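Local coordinates for mitogen-activated protein kinase, putative (Map kinase-like protein) (Leishmania major, PDB 3PG1) that probably transfers phosphate from ATP to serine or threonine residues of other proteins, as a kinase of the MAP kinase family, at residues H196-A201 against R230-R235; K245-V250 against S275-R280; I255-M260 against E302-R307. One frame throughout, in Å; residues are numbered along the deposited sequence.

In the fold
All three contacts lie in the helical C-lobe of a protein kinase fold. Contact 1 closes along the chain before the other two open, whereas contacts 2 and 3 interleave, their segments alternating in sequence. The centres of contacts 1 and 2 are 16 Å apart, those of contacts 2 and 3 are 14 Å apart, and helix 239-250 serves both joints: Phe-234 of contact 1 packs on Lys-245, Ile-246 and Val-249, while Phe-303 of contact 3 touches Ile-246, Val-247 and Val-250. Contacts 1 and 3 do not touch. One helix thus joins the loop after helix 214-229, on which the end of the activation segment packs, to the MAP kinase insert and to the loop after helix 291-300.

Contact 1 (H196-A201 against R230-R235); sequences HRWYRA and RKALFR
The indole of Trp-198 lies across the backbone and aliphatic part of Arg-235. Arg-235 CA sits over the five-membered ring, 3.6 Å from its centroid and 12° off the normal, a clear CH-pi contact. From there the chain runs beneath the six-membered ring, where Arg-235 CD comes within 3.9 Å of Trp-198 CH2. A bend at chi3 (-49°) then turns the guanidinium nearly perpendicular to the indole, so the charge does not stack on the ring; instead Arg-235 NH1 donates to Ala-232 O at 2.6 Å, the acceptor lying close to the guanidinium plane. His-196 covers the opposite indole face. Such a tryptophan belongs to the end of the kinase activation segment: 196-201 runs through the P+1 loop into the APE motif, which starts at Ala-201, and 230-235 is the turn leaving helix 214-229. Nearby, Arg-200 pairs with Asp-159 of the HRD motif. The methyl of Ala-232 approaches the indole obliquely, its CB 3.5 Å from Trp-198 CE3, and Tyr-199 OH, itself bonded to Glu-226, passes 3.9 Å from that same CB. Polar atoms around the ring are also provided for. Trp-198 NE1 donates to Gly-236 O, and Phe-234 O, which takes a bond from Gln-242, lies 3.5 Å from Trp-198 CA in a CA-H...O contact. A water bridges the two backbones, giving a hydrogen to Trp-198 O at 2.7 Å and accepting one from Phe-234 N at 3.0 Å.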
# COMPACT_ATOMS: atom_id res chain seq x y z
N HIS A 196 -1.48 -9.33 -3.08
CA HIS A 196 -1.84 -10.62 -3.66
C HIS A 196 -3.12 -10.50 -4.51
O HIS A 196 -3.92 -9.56 -4.33
CB HIS A 196 -2.08 -11.65 -2.51
CG HIS A 196 -1.70 -13.07 -2.82
ND1 HIS A 196 -1.13 -13.90 -1.85
CD2 HIS A 196 -1.80 -13.77 -3.98
CE1 HIS A 196 -0.97 -15.07 -2.43
NE2 HIS A 196 -1.35 -15.05 -3.71
N ARG A 197 -3.33 -11.49 -5.42
CA ARG A 197 -4.54 -11.65 -6.22
C ARG A 197 -5.81 -11.74 -5.29
O ARG A 197 -6.89 -11.28 -5.66
CB ARG A 197 -4.41 -12.90 -7.13
CG ARG A 197 -3.83 -14.18 -6.46
CD ARG A 197 -3.77 -15.39 -7.39
NE ARG A 197 -3.75 -16.66 -6.66
CZ ARG A 197 -2.64 -17.28 -6.26
NH1 ARG A 197 -1.45 -16.76 -6.53
NH2 ARG A 197 -2.72 -18.44 -5.60
N TRP A 198 -5.63 -12.21 -4.05
CA TRP A 198 -6.69 -12.40 -3.06
C TRP A 198 -7.42 -11.15 -2.56
O TRP A 198 -8.54 -11.26 -2.06
CB TRP A 198 -6.17 -13.23 -1.86
CG TRP A 198 -5.67 -14.62 -2.18
CD1 TRP A 198 -5.78 -15.30 -3.36
CD2 TRP A 198 -5.07 -15.53 -1.25
NE1 TRP A 198 -5.26 -16.57 -3.23
CE2 TRP A 198 -4.79 -16.73 -1.95
CE3 TRP A 198 -4.69 -15.43 0.11
CZ2 TRP A 198 -4.21 -17.85 -1.32
CZ3 TRP A 198 -4.09 -16.52 0.72
CH2 TRP A 198 -3.86 -17.72 0.01
N TYR A 199 -6.80 -9.96 -2.73
CA TYR A 199 -7.37 -8.69 -2.23
C TYR A 199 -7.82 -7.76 -3.33
O TYR A 199 -8.14 -6.63 -3.04
CB TYR A 199 -6.33 -7.99 -1.31
CG TYR A 199 -5.81 -8.91 -0.23
CD1 TYR A 199 -6.41 -8.94 1.03
CD2 TYR A 199 -4.76 -9.80 -0.47
CE1 TYR A 199 -5.99 -9.84 2.01
CE2 TYR A 199 -4.34 -10.71 0.49
CZ TYR A 199 -4.95 -10.72 1.74
OH TYR A 199 -4.52 -11.60 2.71
N ARG A 200 -7.80 -8.21 -4.60
CA ARG A 200 -8.14 -7.38 -5.76
C ARG A 200 -9.64 -7.30 -5.95
O ARG A 200 -10.32 -8.33 -6.01
CB ARG A 200 -7.48 -7.92 -7.05
CG ARG A 200 -5.96 -8.00 -6.97
CD ARG A 200 -5.26 -7.15 -8.01
NE ARG A 200 -3.82 -7.39 -8.01
CZ ARG A 200 -2.95 -6.84 -7.16
NH1 ARG A 200 -3.38 -6.03 -6.19
NH2 ARG A 200 -1.66 -7.14 -7.23
N ALA A 201 -10.12 -6.07 -6.12
CA ALA A 201 -11.51 -5.74 -6.34
C ALA A 201 -11.95 -6.42 -7.64
O ALA A 201 -11.11 -6.60 -8.52
CB ALA A 201 -11.65 -4.23 -6.46
N ARG A 230 -9.06 -15.07 10.54
CA ARG A 230 -7.65 -15.49 10.69
C ARG A 230 -7.22 -16.28 9.44
O ARG A 230 -6.26 -17.04 9.48
CB ARG A 230 -7.40 -16.28 12.01
CG ARG A 230 -7.80 -15.50 13.27
CD ARG A 230 -7.09 -14.16 13.39
NE ARG A 230 -5.65 -14.30 13.67
CZ ARG A 230 -5.12 -14.40 14.89
NH1 ARG A 230 -3.82 -14.49 15.05
NH2 ARG A 230 -5.91 -14.43 15.96
N LYS A 231 -7.93 -16.06 8.32
CA LYS A 231 -7.71 -16.74 7.04
C LYS A 231 -8.25 -15.81 5.96
O LYS A 231 -9.31 -15.21 6.17
CB LYS A 231 -8.45 -18.08 7.05
CG LYS A 231 -8.21 -18.95 5.83
CD LYS A 231 -8.51 -20.43 6.12
CE LYS A 231 -9.98 -20.80 6.12
NZ LYS A 231 -10.16 -22.27 6.34
N ALA A 232 -7.53 -15.68 4.83
CA ALA A 232 -8.01 -14.79 3.76
C ALA A 232 -9.37 -15.26 3.26
O ALA A 232 -9.68 -16.45 3.29
CB ALA A 232 -7.00 -14.67 2.62
N LEU A 233 -10.19 -14.30 2.93
CA LEU A 233 -11.57 -14.49 2.53
C LEU A 233 -11.76 -15.16 1.16
O LEU A 233 -12.59 -16.04 1.04
CB LEU A 233 -12.28 -13.11 2.55
CG LEU A 233 -13.76 -13.11 2.29
CD1 LEU A 233 -14.47 -14.06 3.23
CD2 LEU A 233 -14.32 -11.70 2.42
N PHE A 234 -11.04 -14.69 0.13
CA PHE A 234 -11.20 -15.15 -1.26
C PHE A 234 -9.88 -15.65 -1.79
O PHE A 234 -9.10 -14.89 -2.42
CB PHE A 234 -11.73 -14.00 -2.12
CG PHE A 234 -13.04 -13.35 -1.69
CD1 PHE A 234 -13.10 -11.98 -1.42
CD2 PHE A 234 -14.20 -14.10 -1.56
CE1 PHE A 234 -14.32 -11.36 -1.09
CE2 PHE A 234 -15.42 -13.49 -1.20
CZ PHE A 234 -15.47 -12.11 -1.01
N ARG A 235 -9.63 -16.94 -1.56
CA ARG A 235 -8.33 -17.58 -1.85
C ARG A 235 -8.33 -18.31 -3.17
O ARG A 235 -8.08 -19.51 -3.20
CB ARG A 235 -7.89 -18.50 -0.68
CG ARG A 235 -7.77 -17.71 0.62
CD ARG A 235 -7.24 -18.54 1.80
NE ARG A 235 -7.90 -19.83 1.99
CZ ARG A 235 -9.13 -20.00 2.47
NH1 ARG A 235 -9.90 -18.95 2.75
NH2 ARG A 235 -9.61 -21.23 2.66
O HOH W 1 -9.30 -12.27 0.33

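Contact 2 (K245-V250 against S275-R280); sequences KIVEVV and SNVPAR
Direct hydrogen bonding between helix 239-250 and the segment 275-280 rests on Arg-280 N, which donates to Val-249 O at 3.1 Å with an N-H...O angle of 162°. A water adds a second polar link, donating to Pro-278 O at 2.5 Å and, more loosely, to Glu-248 O at 3.3 Å. The charged pair is loose: Glu-248 and Arg-280 run side by side, pointing the same way, but OE1 of Glu-248 and NH1 of Arg-280 are 3.9 Å apart, a long salt bridge at a surface site. Packing fills in the remainder. Arg-280 bends at chi2 and chi3, which brings one guanidinium face over the Val-249 methyl, with NH2 of Arg-280 3.7 Å from CG2 of Val-249. Arg-280 CG comes to 3.0 Å from Glu-248 O, a tight approach. Further along, Val-277 CG1 rests on the helix backbone and lies 4.3 Å from Val-247 CG1, while Thr-252 bonds both Val-277 N and Ser-275 OG. An extended segment is thus laid along the last turn of a helix: 239-250 corresponds to helix G, and 275-280 belongs to the insert between helices G and H that marks MAP kinases and their CMGC relatives.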
# COMPACT_ATOMS: atom_id res chain seq x y z
N LYS A 245 -15.36 -17.54 -6.20
CA LYS A 245 -15.28 -17.41 -4.74
C LYS A 245 -15.92 -16.12 -4.25
O LYS A 245 -16.57 -16.12 -3.21
CB LYS A 245 -13.81 -17.49 -4.29
CG LYS A 245 -13.37 -18.97 -4.26
CD LYS A 245 -11.87 -19.12 -4.15
CE LYS A 245 -11.46 -20.57 -4.36
NZ LYS A 245 -11.48 -20.93 -5.80
N ILE A 246 -15.78 -15.04 -5.03
CA ILE A 246 -16.35 -13.75 -4.65
C ILE A 246 -17.88 -13.82 -4.75
O ILE A 246 -18.59 -13.42 -3.81
CB ILE A 246 -15.76 -12.62 -5.56
CG1 ILE A 246 -14.26 -12.35 -5.23
CG2 ILE A 246 -16.63 -11.33 -5.44
CD1 ILE A 246 -13.51 -11.30 -6.25
N VAL A 247 -18.38 -14.25 -5.92
CA VAL A 247 -19.81 -14.35 -6.23
C VAL A 247 -20.56 -15.31 -5.27
O VAL A 247 -21.66 -15.00 -4.86
CB VAL A 247 -20.03 -14.65 -7.74
CG1 VAL A 247 -21.44 -15.16 -8.03
CG2 VAL A 247 -19.73 -13.41 -8.57
N GLU A 248 -19.91 -16.40 -4.85
CA GLU A 248 -20.44 -17.35 -3.87
C GLU A 248 -20.80 -16.61 -2.58
O GLU A 248 -21.76 -16.98 -1.93
CB GLU A 248 -19.41 -18.41 -3.51
CG GLU A 248 -19.36 -19.59 -4.45
CD GLU A 248 -18.38 -20.68 -4.05
OE1 GLU A 248 -17.65 -20.51 -3.04
OE2 GLU A 248 -18.30 -21.69 -4.78
N VAL A 249 -20.04 -15.58 -2.21
CA VAL A 249 -20.29 -14.80 -1.00
C VAL A 249 -21.25 -13.65 -1.31
O VAL A 249 -22.31 -13.58 -0.67
CB VAL A 249 -18.95 -14.31 -0.34
CG1 VAL A 249 -19.18 -13.17 0.64
CG2 VAL A 249 -18.22 -15.47 0.34
N VAL A 250 -20.90 -12.79 -2.29
CA VAL A 250 -21.67 -11.58 -2.60
C VAL A 250 -22.95 -11.75 -3.45
O VAL A 250 -23.78 -10.87 -3.50
CB VAL A 250 -20.79 -10.39 -3.04
CG1 VAL A 250 -19.62 -10.15 -2.08
CG2 VAL A 250 -20.30 -10.56 -4.48
N SER A 275 -24.45 -17.90 -14.32
CA SER A 275 -24.39 -17.57 -12.90
C SER A 275 -25.77 -17.17 -12.37
O SER A 275 -26.34 -16.18 -12.82
CB SER A 275 -23.35 -16.48 -12.64
OG SER A 275 -23.07 -16.31 -11.26
N ASN A 276 -26.31 -17.97 -11.45
CA ASN A 276 -27.61 -17.76 -10.80
C ASN A 276 -27.43 -18.25 -9.37
O ASN A 276 -27.97 -19.29 -8.96
CB ASN A 276 -28.72 -18.53 -11.54
CG ASN A 276 -30.13 -18.03 -11.27
OD1 ASN A 276 -30.47 -17.55 -10.18
ND2 ASN A 276 -31.00 -18.16 -12.27
N VAL A 277 -26.60 -17.52 -8.62
CA VAL A 277 -26.20 -17.86 -7.26
C VAL A 277 -26.69 -16.79 -6.26
O VAL A 277 -26.43 -15.60 -6.46
CB VAL A 277 -24.66 -18.11 -7.24
CG1 VAL A 277 -24.02 -17.87 -5.88
CG2 VAL A 277 -24.31 -19.50 -7.76
N PRO A 278 -27.40 -17.21 -5.18
CA PRO A 278 -27.85 -16.22 -4.19
C PRO A 278 -26.70 -15.80 -3.27
O PRO A 278 -25.73 -16.55 -3.09
CB PRO A 278 -28.93 -16.98 -3.41
CG PRO A 278 -28.55 -18.41 -3.53
CD PRO A 278 -27.78 -18.59 -4.79
N ALA A 279 -26.80 -14.60 -2.65
CA ALA A 279 -25.79 -14.15 -1.70
C ALA A 279 -25.85 -15.08 -0.46
O ALA A 279 -26.94 -15.59 -0.14
CB ALA A 279 -26.06 -12.71 -1.29
N ARG A 280 -24.70 -15.34 0.19
CA ARG A 280 -24.70 -16.18 1.40
C ARG A 280 -25.07 -15.31 2.58
O ARG A 280 -25.01 -14.07 2.47
CB ARG A 280 -23.35 -16.89 1.64
CG ARG A 280 -23.05 -18.00 0.63
CD ARG A 280 -22.26 -19.16 1.21
NE ARG A 280 -21.01 -18.79 1.86
CZ ARG A 280 -19.79 -19.03 1.36
NH1 ARG A 280 -19.66 -19.61 0.17
NH2 ARG A 280 -18.71 -18.68 2.04
O HOH W 2 -24.45 -18.67 -2.83

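Contact 3 (I255-M260 against E302-R307); sequences IEDVVM and EFNPQR
Asp-257 OD2 lies close to two nitrogens of the segment 302-307. Arg-307 NH2 meets it at the guanidinium edge in a salt bridge; the modelled 2.4 Å between Arg-307 NH2 and Asp-257 OD2 is too short to be trusted as a length, so the two opposite charges are paired but the exact geometry is doubtful. Asn-304 ND2 stands 3.3 Å from the same Asp-257 OD2, with the amide plane turned 60° from the carboxylate. Asn-304 CG lies opposite the backbone N across the CA-CB bond (chi1 178°), which sends the amide toward helix 255-260, where two bonds within the loop fix its rotation: OD1 of Asn-304 accepts from Gln-306 N at 2.9 Å, an Asx turn, and ND2 of Asn-304 donates to Gln-306 OE1 at 3.0 Å. This asparagine and Pro-305 open the N-P-x-x-R sequence after helix 291-300, a form of the D/N-P-x-x-R element common in kinases, ending here at Arg-308, while helix 255-260 lies in the MAP kinase insert. Gln-306 reaches Met-260 crosswise, its NE2 3.8 Å from Met-260 SD. Elsewhere in the contact the packing is apolar. Val-258 CG2 approaches the ring of Phe-303 obliquely, 4.2 Å from Phe-303 CE2, and Pro-253 touches both Val-258 and Phe-303.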
# COMPACT_ATOMS: atom_id res chain seq x y z
N ILE A 255 -25.56 -8.66 -15.13
CA ILE A 255 -24.64 -8.70 -16.28
C ILE A 255 -24.31 -7.28 -16.78
O ILE A 255 -23.17 -7.02 -17.17
CB ILE A 255 -25.09 -9.66 -17.44
CG1 ILE A 255 -24.10 -9.67 -18.65
CG2 ILE A 255 -26.50 -9.34 -17.93
CD1 ILE A 255 -22.52 -10.03 -18.34
N GLU A 256 -25.30 -6.38 -16.71
CA GLU A 256 -25.13 -4.98 -17.12
C GLU A 256 -24.05 -4.31 -16.29
O GLU A 256 -23.23 -3.57 -16.84
CB GLU A 256 -26.46 -4.21 -17.07
CG GLU A 256 -27.49 -4.74 -18.06
CD GLU A 256 -28.44 -5.82 -17.56
OE1 GLU A 256 -29.40 -6.15 -18.30
OE2 GLU A 256 -28.24 -6.34 -16.44
N ASP A 257 -23.96 -4.67 -14.98
CA ASP A 257 -22.92 -4.14 -14.10
C ASP A 257 -21.56 -4.75 -14.39
O ASP A 257 -20.56 -4.05 -14.35
CB ASP A 257 -23.32 -4.26 -12.61
CG ASP A 257 -24.52 -3.41 -12.19
OD1 ASP A 257 -24.93 -2.51 -12.97
OD2 ASP A 257 -25.03 -3.61 -11.07
N VAL A 258 -21.50 -6.02 -14.78
CA VAL A 258 -20.23 -6.66 -15.13
C VAL A 258 -19.61 -5.99 -16.37
O VAL A 258 -18.42 -5.68 -16.38
CB VAL A 258 -20.40 -8.18 -15.29
CG1 VAL A 258 -19.12 -8.86 -15.79
CG2 VAL A 258 -20.86 -8.82 -14.00
N VAL A 259 -20.42 -5.74 -17.41
CA VAL A 259 -19.91 -5.13 -18.63
C VAL A 259 -19.38 -3.74 -18.41
O VAL A 259 -18.36 -3.41 -18.99
CB VAL A 259 -20.73 -5.33 -19.94
CG1 VAL A 259 -21.56 -6.60 -19.92
CG2 VAL A 259 -21.56 -4.11 -20.29
N MET A 260 -19.98 -2.97 -17.47
CA MET A 260 -19.46 -1.64 -17.14
C MET A 260 -18.08 -1.63 -16.44
O MET A 260 -17.41 -0.61 -16.50
CB MET A 260 -20.41 -0.87 -16.20
CG MET A 260 -21.74 -0.59 -16.79
SD MET A 260 -22.70 0.40 -15.58
CE MET A 260 -24.10 0.53 -16.44
N GLU A 302 -19.08 -4.70 -1.88
CA GLU A 302 -20.06 -4.63 -2.96
C GLU A 302 -19.29 -4.94 -4.23
O GLU A 302 -18.27 -4.31 -4.48
CB GLU A 302 -20.70 -3.22 -3.10
CG GLU A 302 -21.86 -3.05 -2.16
CD GLU A 302 -23.15 -3.77 -2.54
OE1 GLU A 302 -23.27 -4.30 -3.67
OE2 GLU A 302 -24.06 -3.76 -1.69
N PHE A 303 -19.80 -5.87 -5.03
CA PHE A 303 -19.14 -6.28 -6.28
C PHE A 303 -18.97 -5.06 -7.20
O PHE A 303 -17.91 -4.83 -7.78
CB PHE A 303 -20.01 -7.34 -6.99
CG PHE A 303 -19.33 -8.00 -8.17
CD1 PHE A 303 -18.65 -9.20 -8.02
CD2 PHE A 303 -19.34 -7.39 -9.42
CE1 PHE A 303 -18.02 -9.81 -9.12
CE2 PHE A 303 -18.69 -7.98 -10.52
CZ PHE A 303 -18.07 -9.21 -10.37
N ASN A 304 -20.02 -4.27 -7.32
CA ASN A 304 -19.99 -3.11 -8.20
C ASN A 304 -19.46 -1.88 -7.42
O ASN A 304 -20.13 -1.45 -6.48
CB ASN A 304 -21.41 -2.85 -8.76
CG ASN A 304 -21.53 -1.63 -9.65
OD1 ASN A 304 -20.56 -0.91 -9.84
ND2 ASN A 304 -22.70 -1.42 -10.29
N PRO A 305 -18.32 -1.25 -7.85
CA PRO A 305 -17.81 -0.04 -7.14
C PRO A 305 -18.78 1.14 -7.09
O PRO A 305 -18.72 1.92 -6.14
CB PRO A 305 -16.57 0.35 -7.97
CG PRO A 305 -16.80 -0.25 -9.27
CD PRO A 305 -17.44 -1.57 -9.00
N GLN A 306 -19.72 1.24 -8.04
CA GLN A 306 -20.72 2.34 -8.01
C GLN A 306 -21.58 2.27 -6.73
O GLN A 306 -22.12 3.30 -6.36
CB GLN A 306 -21.68 2.24 -9.21
CG GLN A 306 -20.92 2.27 -10.53
CD GLN A 306 -21.74 2.00 -11.73
OE1 GLN A 306 -22.65 1.16 -11.75
NE2 GLN A 306 -21.38 2.67 -12.81
N ARG A 307 -21.73 1.08 -6.08
CA ARG A 307 -22.56 0.91 -4.85
C ARG A 307 -21.69 0.67 -3.63
O ARG A 307 -22.24 0.39 -2.56
CB ARG A 307 -23.46 -0.37 -4.99
CG ARG A 307 -24.53 -0.34 -6.02
CD ARG A 307 -25.34 -1.64 -6.09
NE ARG A 307 -25.38 -2.10 -7.49
CZ ARG A 307 -26.28 -1.72 -8.39
NH1 ARG A 307 -27.30 -0.95 -8.04
NH2 ARG A 307 -26.19 -2.14 -9.64